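PDB 6DG0: Mec-8 protein from Caenorhabditis elegans, which probably binds RNA as a nuclear splicing factor, here represented by its C-terminal RNA recognition motif domain holding a short single DNA strand. Local coordinates for residues 33-38 against 42-47; 22-27 against 72-77. The protein carries 2 engineered substitutions. All coordinates share one frame; numbering follows the deposited sequence.

Contact 1: 33-38 against 42-47. Engineered in segment 42-47: A42 (natural residue Cys). With nucleotides of chain D.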
loop_
_atom_site.group_PDB
_atom_site.type_symbol
_atom_site.label_atom_id
_atom_site.label_comp_id
_atom_site.label_asym_id
_atom_site.label_seq_id
_atom_site.Cartn_x
_atom_site.Cartn_y
_atom_site.Cartn_z
ATOM N N LEU A 33 2.753 6.926 3.125
ATOM C CA LEU A 33 3.186 5.783 2.327
ATOM C C LEU A 33 4.714 5.684 2.253
ATOM O O LEU A 33 5.406 6.699 2.197
ATOM C CB LEU A 33 2.583 5.883 0.917
ATOM C CG LEU A 33 3.035 4.952 -0.210
ATOM C CD1 LEU A 33 1.868 4.701 -1.146
ATOM C CD2 LEU A 33 4.210 5.532 -0.988
ATOM N N ARG A 34 5.232 4.459 2.258
ATOM C CA ARG A 34 6.658 4.233 2.040
ATOM C C ARG A 34 6.897 3.176 0.975
ATOM O O ARG A 34 6.346 2.073 1.039
ATOM C CB ARG A 34 7.372 3.829 3.335
ATOM C CG ARG A 34 7.598 4.986 4.293
ATOM C CD ARG A 34 7.413 4.600 5.749
ATOM N NE ARG A 34 8.697 4.454 6.435
ATOM C CZ ARG A 34 9.304 5.437 7.098
ATOM N NH1 ARG A 34 8.751 6.641 7.150
ATOM N NH2 ARG A 34 10.472 5.223 7.697
ATOM N N LEU A 35 7.737 3.530 0.007
ATOM C CA LEU A 35 8.021 2.683 -1.141
ATOM C C LEU A 35 9.445 2.141 -1.033
ATOM O O LEU A 35 10.421 2.899 -1.027
ATOM C CB LEU A 35 7.836 3.459 -2.444
ATOM C CG LEU A 35 8.027 2.702 -3.759
ATOM C CD1 LEU A 35 7.094 1.510 -3.829
ATOM C CD2 LEU A 35 7.807 3.634 -4.938
ATOM N N HIS A 36 9.561 0.822 -0.958
ATOM C CA HIS A 36 10.836 0.179 -0.694
ATOM C C HIS A 36 11.206 -0.802 -1.786
ATOM O O HIS A 36 10.370 -1.575 -2.263
ATOM C CB HIS A 36 10.800 -0.542 0.648
ATOM C CG HIS A 36 11.912 -1.528 0.830
ATOM N ND1 HIS A 36 11.723 -2.889 0.686
ATOM C CD2 HIS A 36 13.217 -1.359 1.127
ATOM C CE1 HIS A 36 12.869 -3.512 0.902
ATOM N NE2 HIS A 36 13.793 -2.607 1.170
ATOM N N ASN A 37 12.470 -0.754 -2.190
ATOM C CA ASN A 37 12.964 -1.661 -3.207
ATOM C C ASN A 37 14.193 -2.403 -2.710
ATOM O O ASN A 37 14.987 -1.879 -1.935
ATOM C CB ASN A 37 13.283 -0.901 -4.496
ATOM C CG ASN A 37 13.441 -1.823 -5.678
ATOM O OD1 ASN A 37 13.202 -3.021 -5.564
ATOM N ND2 ASN A 37 13.805 -1.269 -6.831
ATOM N N LYS A 38 14.342 -3.628 -3.192
ATOM C CA LYS A 38 15.439 -4.507 -2.810
ATOM C C LYS A 38 16.234 -4.996 -4.014
ATOM O O LYS A 38 16.971 -4.235 -4.634
ATOM C CB LYS A 38 14.900 -5.693 -2.011
ATOM N N ALA A 42 9.407 -3.883 -6.422
ATOM C CA ALA A 42 9.225 -3.182 -5.148
ATOM C C ALA A 42 7.958 -3.562 -4.371
ATOM O O ALA A 42 7.013 -4.117 -4.927
ATOM C CB ALA A 42 9.244 -1.679 -5.385
ATOM N N VAL A 43 7.979 -3.292 -3.066
ATOM C CA VAL A 43 6.798 -3.433 -2.216
ATOM C C VAL A 43 6.500 -2.080 -1.573
ATOM O O VAL A 43 7.295 -1.149 -1.691
ATOM C CB VAL A 43 6.997 -4.487 -1.105
ATOM C CG1 VAL A 43 7.437 -5.819 -1.691
ATOM C CG2 VAL A 43 7.997 -3.988 -0.066
ATOM N N ALA A 44 5.356 -1.960 -0.908
ATOM C CA ALA A 44 4.985 -0.692 -0.282
ATOM C C ALA A 44 4.274 -0.879 1.051
ATOM O O ALA A 44 3.545 -1.849 1.246
ATOM C CB ALA A 44 4.116 0.116 -1.223
ATOM N N PHE A 45 4.492 0.062 1.964
ATOM C CA PHE A 45 3.758 0.098 3.220
ATOM C C PHE A 45 2.902 1.360 3.291
ATOM O O PHE A 45 3.418 2.477 3.243
ATOM C CB PHE A 45 4.726 0.021 4.403
ATOM C CG PHE A 45 5.550 -1.236 4.425
ATOM C CD1 PHE A 45 5.046 -2.404 4.971
ATOM C CD2 PHE A 45 6.823 -1.251 3.884
ATOM C CE1 PHE A 45 5.802 -3.560 4.987
ATOM C CE2 PHE A 45 7.585 -2.405 3.896
ATOM C CZ PHE A 45 7.074 -3.561 4.448
ATOM N N VAL A 46 1.590 1.174 3.403
ATOM C CA VAL A 46 0.652 2.293 3.396
ATOM C C VAL A 46 -0.114 2.386 4.710
ATOM O O VAL A 46 -0.776 1.434 5.123
ATOM C CB VAL A 46 -0.352 2.176 2.234
ATOM C CG1 VAL A 46 -1.175 3.449 2.119
ATOM C CG2 VAL A 46 0.381 1.897 0.936
ATOM N N GLU A 47 -0.024 3.541 5.362
ATOM C CA GLU A 47 -0.643 3.734 6.668
ATOM C C GLU A 47 -1.971 4.488 6.601
ATOM O O GLU A 47 -2.103 5.471 5.874
ATOM C CB GLU A 47 0.314 4.478 7.597
ATOM C CG GLU A 47 -0.164 4.535 9.032
ATOM C CD GLU A 47 0.743 5.364 9.915
ATOM O OE1 GLU A 47 0.924 6.563 9.619
ATOM O OE2 GLU A 47 1.274 4.816 10.904
ATOM P P DA D 4 11.522 -6.468 6.077
ATOM O OP1 DA D 4 12.359 -7.415 5.307
ATOM O OP2 DA D 4 11.349 -6.655 7.535
ATOM O "O5'" DA D 4 12.062 -4.980 5.848
ATOM C "C5'" DA D 4 12.159 -4.439 4.534
ATOM C "C4'" DA D 4 12.187 -2.919 4.582
ATOM O "O4'" DA D 4 10.841 -2.419 4.795
ATOM C "C3'" DA D 4 13.044 -2.328 5.701
ATOM O "O3'" DA D 4 13.738 -1.172 5.247
ATOM C "C2'" DA D 4 12.022 -1.984 6.782
ATOM C "C1'" DA D 4 10.794 -1.620 5.957
ATOM N N9 DA D 4 9.539 -1.901 6.649
ATOM C C8 DA D 4 9.158 -3.093 7.203
ATOM N N7 DA D 4 7.976 -3.061 7.768
ATOM C C5 DA D 4 7.549 -1.758 7.575
ATOM C C6 DA D 4 6.368 -1.082 7.942
ATOM N N6 DA D 4 5.364 -1.663 8.609
ATOM N N1 DA D 4 6.257 0.217 7.597
ATOM C C2 DA D 4 7.263 0.795 6.930
ATOM N N3 DA D 4 8.419 0.266 6.530
ATOM C C4 DA D 4 8.500 -1.026 6.888
ATOM P P DC D 5 15.017 -0.633 6.060
ATOM O OP1 DC D 5 16.007 -0.113 5.090
ATOM O OP2 DC D 5 15.411 -1.695 7.013
ATOM O "O5'" DC D 5 14.433 0.592 6.910
ATOM C "C5'" DC D 5 13.936 1.738 6.236
ATOM C "C4'" DC D 5 13.064 2.579 7.155
ATOM O "O4'" DC D 5 11.867 1.845 7.493
ATOM C "C3'" DC D 5 13.696 2.984 8.493
ATOM O "O3'" DC D 5 13.899 4.395 8.513
ATOM C "C2'" DC D 5 12.679 2.541 9.560
ATOM C "C1'" DC D 5 11.421 2.293 8.741
ATOM N N1 DC D 5 10.507 1.274 9.328
ATOM C C2 DC D 5 9.179 1.619 9.589
ATOM O O2 DC D 5 8.792 2.761 9.317
ATOM N N3 DC D 5 8.350 0.690 10.125
ATOM C C4 DC D 5 8.808 -0.529 10.403
ATOM N N4 DC D 5 7.953 -1.411 10.932
ATOM C C5 DC D 5 10.162 -0.901 10.149
ATOM C C6 DC D 5 10.971 0.024 9.618
ATOM P P DC D 3 8.948 -11.149 3.414
ATOM O OP1 DC D 3 10.286 -10.901 3.993
ATOM O OP2 DC D 3 8.004 -12.056 4.104
ATOM O "O5'" DC D 3 8.205 -9.748 3.202
ATOM C "C5'" DC D 3 8.910 -8.641 2.638
ATOM C "C4'" DC D 3 8.876 -7.436 3.569
ATOM O "O4'" DC D 3 7.498 -7.033 3.786
ATOM C "C3'" DC D 3 9.464 -7.659 4.958
ATOM O "O3'" DC D 3 10.053 -6.454 5.428
ATOM C "C2'" DC D 3 8.239 -8.034 5.784
ATOM C "C1'" DC D 3 7.165 -7.157 5.155
ATOM N N1 DC D 3 5.798 -7.735 5.253
ATOM C C2 DC D 3 4.925 -7.278 6.244
ATOM O O2 DC D 3 5.308 -6.398 7.025
ATOM N N3 DC D 3 3.683 -7.814 6.323
ATOM C C4 DC D 3 3.309 -8.764 5.463
ATOM N N4 DC D 3 2.074 -9.261 5.580
ATOM C C5 DC D 3 4.186 -9.245 4.447
ATOM C C6 DC D 3 5.409 -8.709 4.379
#
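R34 and F45 grip each other through two backbone hydrogen bonds, R34 N to F45 O and F45 N to R34 O, both 2.9 Å long. H36 and V43 form the next hydrogen-bonded pair toward the turn, where V43 N to H36 O and H36 N to V43 O each measure 3.1 Å. Together they knit strands 33-37 and 42-47 into an antiparallel hairpin of the RNA recognition motif, with F45 on the strand that carries the RNP1 sequence.

Apolar contacts line the face bearing L33, L35, A44 and V46. L33 CD1 meets V46 CG2 at 3.8 Å, while L35 CD1 reaches A42 CB, an engineered alanine in place of cysteine, at 4.1 Å. On this side L20 of helix 17-24 covers L33 and A44.

Nucleotides of chain D occupy the other face. The F45 ring lies flat beneath the adenine of DA4, whose C5 sits 3.4 Å above the ring centre; CG, anti to the carbonyl carbon (chi1 -60°), leans the ring toward V43, its face to the adenine. H36 turns one ring face to the sugar, with DA4 C4' 3.7 Å above its centre, and V43 CG2 abuts its edge. R34, bent along its chain, brings one guanidinium face under DC5 O2.

With the N and O of R34, F45, H36 and V43 used in pairing the strands, their side chains meet DA4 and DC5 through faces and charge, which probably contributes affinity more than base discrimination.

Contact 2: 22-27 against 72-77; sequences GVFKAF and GGLRIE. With nucleotides of chain D.
F24 and I76 approach each other from opposite directions: I76 CD1 sits at the edge of the phenyl ring, near its plane, 4.0 Å from F24 CE2. L74 CD1 comes in obliquely at 4.3 Å from F24 CZ. The contact is wholly apolar and buried, with V8 and L61 also against the ring.

R75, between L74 and I76, leaves the other face of the strand toward chain D. Its CB passes DG2 O6 at 3.5 Å, and CD approaches both that oxygen and N6 of DA1. A bend at chi3 (-53°) then turns the tip along the Hoogsteen edge of the guanine, where NE donates to DG2 O6 (3.0 Å) and NH2 to DG2 N7 (2.9 Å, 164° at the hydrogen). The arrangement belongs to the βαββαβ fold of the RNA recognition motif, in which helix 17-24 packs behind the sheet and strand 75-78 forms a border. The flat of the guanidinium lies against DA1, whose C6 is 3.2 Å above the plane, over its centre, and NH1 lies close to DA1 N6. A leucine here would probably leave DG2 O6 and N7 without these donors and the DA1 base without the cationic plane it rests on.

E77 reads the Watson-Crick edge of the same guanine: OE2 accepts from DG2 N1 (2.7 Å) and N2, while OE1 takes the N4 amino group of DC3 at 2.8 Å and, weakly, DG2 N2.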
loop_
_atom_site.group_PDB
_atom_site.type_symbol
_atom_site.label_atom_id
_atom_site.label_comp_id
_atom_site.label_asym_id
_atom_site.label_seq_id
_atom_site.Cartn_x
_atom_site.Cartn_y
_atom_site.Cartn_z
ATOM N N GLY A 22 -1.457 8.530 -5.265
ATOM C CA GLY A 22 -2.723 8.811 -5.920
ATOM C C GLY A 22 -3.724 7.673 -5.811
ATOM O O GLY A 22 -4.931 7.902 -5.761
ATOM N N VAL A 23 -3.222 6.442 -5.779
ATOM C CA VAL A 23 -4.079 5.268 -5.641
ATOM C C VAL A 23 -4.716 5.158 -4.257
ATOM O O VAL A 23 -5.927 4.977 -4.130
ATOM C CB VAL A 23 -3.287 3.968 -5.912
ATOM C CG1 VAL A 23 -4.136 2.741 -5.605
ATOM C CG2 VAL A 23 -2.784 3.934 -7.343
ATOM N N PHE A 24 -3.886 5.266 -3.223
ATOM C CA PHE A 24 -4.323 5.067 -1.843
ATOM C C PHE A 24 -4.885 6.318 -1.160
ATOM O O PHE A 24 -5.692 6.209 -0.235
ATOM C CB PHE A 24 -3.165 4.488 -1.025
ATOM C CG PHE A 24 -2.781 3.091 -1.437
ATOM C CD1 PHE A 24 -1.910 2.881 -2.492
ATOM C CD2 PHE A 24 -3.299 1.990 -0.774
ATOM C CE1 PHE A 24 -1.564 1.600 -2.881
ATOM C CE2 PHE A 24 -2.954 0.707 -1.157
ATOM C CZ PHE A 24 -2.084 0.512 -2.210
ATOM N N LYS A 25 -4.463 7.500 -1.607
ATOM C CA LYS A 25 -4.957 8.753 -1.034
ATOM C C LYS A 25 -6.433 8.975 -1.362
ATOM O O LYS A 25 -7.108 9.773 -0.714
ATOM C CB LYS A 25 -4.129 9.936 -1.541
ATOM C CG LYS A 25 -4.225 11.202 -0.712
ATOM C CD LYS A 25 -3.343 12.286 -1.315
ATOM C CE LYS A 25 -3.356 13.556 -0.481
ATOM N NZ LYS A 25 -2.845 13.321 0.896
ATOM N N ALA A 26 -6.932 8.256 -2.362
ATOM C CA ALA A 26 -8.327 8.368 -2.773
ATOM C C ALA A 26 -9.281 7.785 -1.736
ATOM O O ALA A 26 -10.494 7.974 -1.825
ATOM C CB ALA A 26 -8.533 7.683 -4.117
ATOM N N PHE A 27 -8.731 7.068 -0.760
ATOM C CA PHE A 27 -9.542 6.450 0.281
ATOM C C PHE A 27 -9.374 7.139 1.631
ATOM O O PHE A 27 -8.286 7.594 1.982
ATOM C CB PHE A 27 -9.206 4.964 0.390
ATOM C CG PHE A 27 -9.617 4.176 -0.814
ATOM C CD1 PHE A 27 -8.790 4.101 -1.921
ATOM C CD2 PHE A 27 -10.842 3.536 -0.854
ATOM C CE1 PHE A 27 -9.173 3.393 -3.040
ATOM C CE2 PHE A 27 -11.230 2.827 -1.972
ATOM C CZ PHE A 27 -10.393 2.750 -3.065
ATOM N N GLY A 72 -3.272 -10.535 -11.716
ATOM C CA GLY A 72 -3.938 -10.478 -10.431
ATOM C C GLY A 72 -4.047 -9.070 -9.884
ATOM O O GLY A 72 -4.937 -8.780 -9.084
ATOM N N GLY A 73 -3.133 -8.198 -10.298
ATOM C CA GLY A 73 -3.143 -6.825 -9.831
ATOM C C GLY A 73 -2.461 -6.761 -8.484
ATOM O O GLY A 73 -1.767 -7.699 -8.102
ATOM N N LEU A 74 -2.678 -5.679 -7.750
ATOM C CA LEU A 74 -2.000 -5.479 -6.474
ATOM C C LEU A 74 -2.399 -6.525 -5.437
ATOM O O LEU A 74 -3.575 -6.856 -5.299
ATOM C CB LEU A 74 -2.303 -4.083 -5.931
ATOM C CG LEU A 74 -1.711 -2.891 -6.685
ATOM C CD1 LEU A 74 -2.013 -1.598 -5.945
ATOM C CD2 LEU A 74 -0.212 -3.063 -6.907
ATOM N N ARG A 75 -1.413 -7.043 -4.709
ATOM C CA ARG A 75 -1.690 -7.965 -3.613
ATOM C C ARG A 75 -1.429 -7.272 -2.281
ATOM O O ARG A 75 -0.295 -6.917 -1.958
ATOM C CB ARG A 75 -0.851 -9.241 -3.730
ATOM C CG ARG A 75 -1.189 -10.096 -4.941
ATOM C CD ARG A 75 -0.372 -11.383 -4.983
ATOM N NE ARG A 75 1.067 -11.152 -4.887
ATOM C CZ ARG A 75 1.868 -10.985 -5.934
ATOM N NH1 ARG A 75 1.376 -11.028 -7.165
ATOM N NH2 ARG A 75 3.167 -10.790 -5.753
ATOM N N ILE A 76 -2.496 -7.085 -1.510
ATOM C CA ILE A 76 -2.419 -6.336 -0.263
ATOM C C ILE A 76 -2.731 -7.186 0.965
ATOM O O ILE A 76 -3.705 -7.940 0.982
ATOM C CB ILE A 76 -3.383 -5.133 -0.284
ATOM C CG1 ILE A 76 -3.212 -4.330 -1.576
ATOM C CG2 ILE A 76 -3.170 -4.249 0.938
ATOM C CD1 ILE A 76 -4.118 -3.117 -1.668
ATOM N N GLU A 77 -1.895 -7.053 1.990
ATOM C CA GLU A 77 -2.115 -7.713 3.273
ATOM C C GLU A 77 -1.997 -6.699 4.401
ATOM O O GLU A 77 -1.506 -5.589 4.197
ATOM C CB GLU A 77 -1.107 -8.840 3.494
ATOM C CG GLU A 77 -1.032 -9.866 2.386
ATOM C CD GLU A 77 0.087 -10.863 2.607
ATOM O OE1 GLU A 77 0.782 -10.760 3.643
ATOM O OE2 GLU A 77 0.277 -11.746 1.745
ATOM P P DG D 2 6.107 -15.816 2.411
ATOM O OP1 DG D 2 7.221 -16.594 2.997
ATOM O OP2 DG D 2 4.958 -15.419 3.254
ATOM O "O5'" DG D 2 6.750 -14.512 1.753
ATOM C "C5'" DG D 2 8.002 -14.613 1.087
ATOM C "C4'" DG D 2 8.316 -13.333 0.346
ATOM O "O4'" DG D 2 7.474 -13.246 -0.808
ATOM C "C3'" DG D 2 8.027 -12.065 1.124
ATOM O "O3'" DG D 2 9.158 -11.715 1.923
ATOM C "C2'" DG D 2 7.770 -11.033 0.016
ATOM C "C1'" DG D 2 7.357 -11.896 -1.191
ATOM N N9 DG D 2 5.987 -11.670 -1.655
ATOM C C8 DG D 2 5.589 -11.416 -2.945
ATOM N N7 DG D 2 4.301 -11.267 -3.074
ATOM C C5 DG D 2 3.806 -11.442 -1.790
ATOM C C6 DG D 2 2.474 -11.395 -1.312
ATOM O O6 DG D 2 1.436 -11.182 -1.955
ATOM N N1 DG D 2 2.409 -11.626 0.059
ATOM C C2 DG D 2 3.494 -11.871 0.867
ATOM N N2 DG D 2 3.233 -12.069 2.167
ATOM N N3 DG D 2 4.748 -11.918 0.434
ATOM C C4 DG D 2 4.829 -11.695 -0.901
ATOM O "O5'" DA D 1 1.595 -17.144 0.251
ATOM C "C5'" DA D 1 2.455 -18.048 -0.435
ATOM C "C4'" DA D 1 3.919 -17.650 -0.285
ATOM O "O4'" DA D 1 4.409 -17.142 -1.542
ATOM C "C3'" DA D 1 4.211 -16.552 0.719
ATOM O "O3'" DA D 1 5.564 -16.675 1.165
ATOM C "C2'" DA D 1 3.986 -15.285 -0.119
ATOM C "C1'" DA D 1 4.398 -15.727 -1.532
ATOM N N9 DA D 1 3.452 -15.319 -2.570
ATOM C C8 DA D 1 2.088 -15.420 -2.520
ATOM N N7 DA D 1 1.486 -15.010 -3.608
ATOM C C5 DA D 1 2.524 -14.630 -4.440
ATOM C C6 DA D 1 2.545 -14.108 -5.748
ATOM N N6 DA D 1 1.441 -13.876 -6.463
ATOM N N1 DA D 1 3.748 -13.831 -6.292
ATOM C C2 DA D 1 4.850 -14.068 -5.572
ATOM N N3 DA D 1 4.957 -14.559 -4.336
ATOM C C4 DA D 1 3.745 -14.822 -3.821
ATOM P P DC D 3 8.948 -11.149 3.414
ATOM O OP1 DC D 3 10.286 -10.901 3.993
ATOM O OP2 DC D 3 8.004 -12.056 4.104
ATOM O "O5'" DC D 3 8.205 -9.748 3.202
ATOM C "C5'" DC D 3 8.910 -8.641 2.638
ATOM C "C4'" DC D 3 8.876 -7.436 3.569
ATOM O "O4'" DC D 3 7.498 -7.033 3.786
ATOM C "C3'" DC D 3 9.464 -7.659 4.958
ATOM O "O3'" DC D 3 10.053 -6.454 5.428
ATOM C "C2'" DC D 3 8.239 -8.034 5.784
ATOM C "C1'" DC D 3 7.165 -7.157 5.155
ATOM N N1 DC D 3 5.798 -7.735 5.253
ATOM C C2 DC D 3 4.925 -7.278 6.244
ATOM O O2 DC D 3 5.308 -6.398 7.025
ATOM N N3 DC D 3 3.683 -7.814 6.323
ATOM C C4 DC D 3 3.309 -8.764 5.463
ATOM N N4 DC D 3 2.074 -9.261 5.580
ATOM C C5 DC D 3 4.186 -9.245 4.447
ATOM C C6 DC D 3 5.409 -8.709 4.379
#

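Overall arrangement
Contact 1 and contact 2 serve the same four-stranded sheet from different places. Segments 33-38 and 42-47 are neighbouring strands, one of them at the sheet border, joined by main-chain pairing and only partly buried. Segments 22-27 and 72-77, far apart in sequence, meet entirely in the core, where helix 17-24 packs behind the strand at the opposite border. The two touch where V46 CG1 meets F24 CB, 3.9 Å apart, on the helix-covered side. Contact 1 and the strand part of 72-77 also face chain D, yet by different chemistry: contact 1 offers mainly ring faces to DA4, whereas 72-77 recognises DG2 through directed hydrogen bonds from charged side chains.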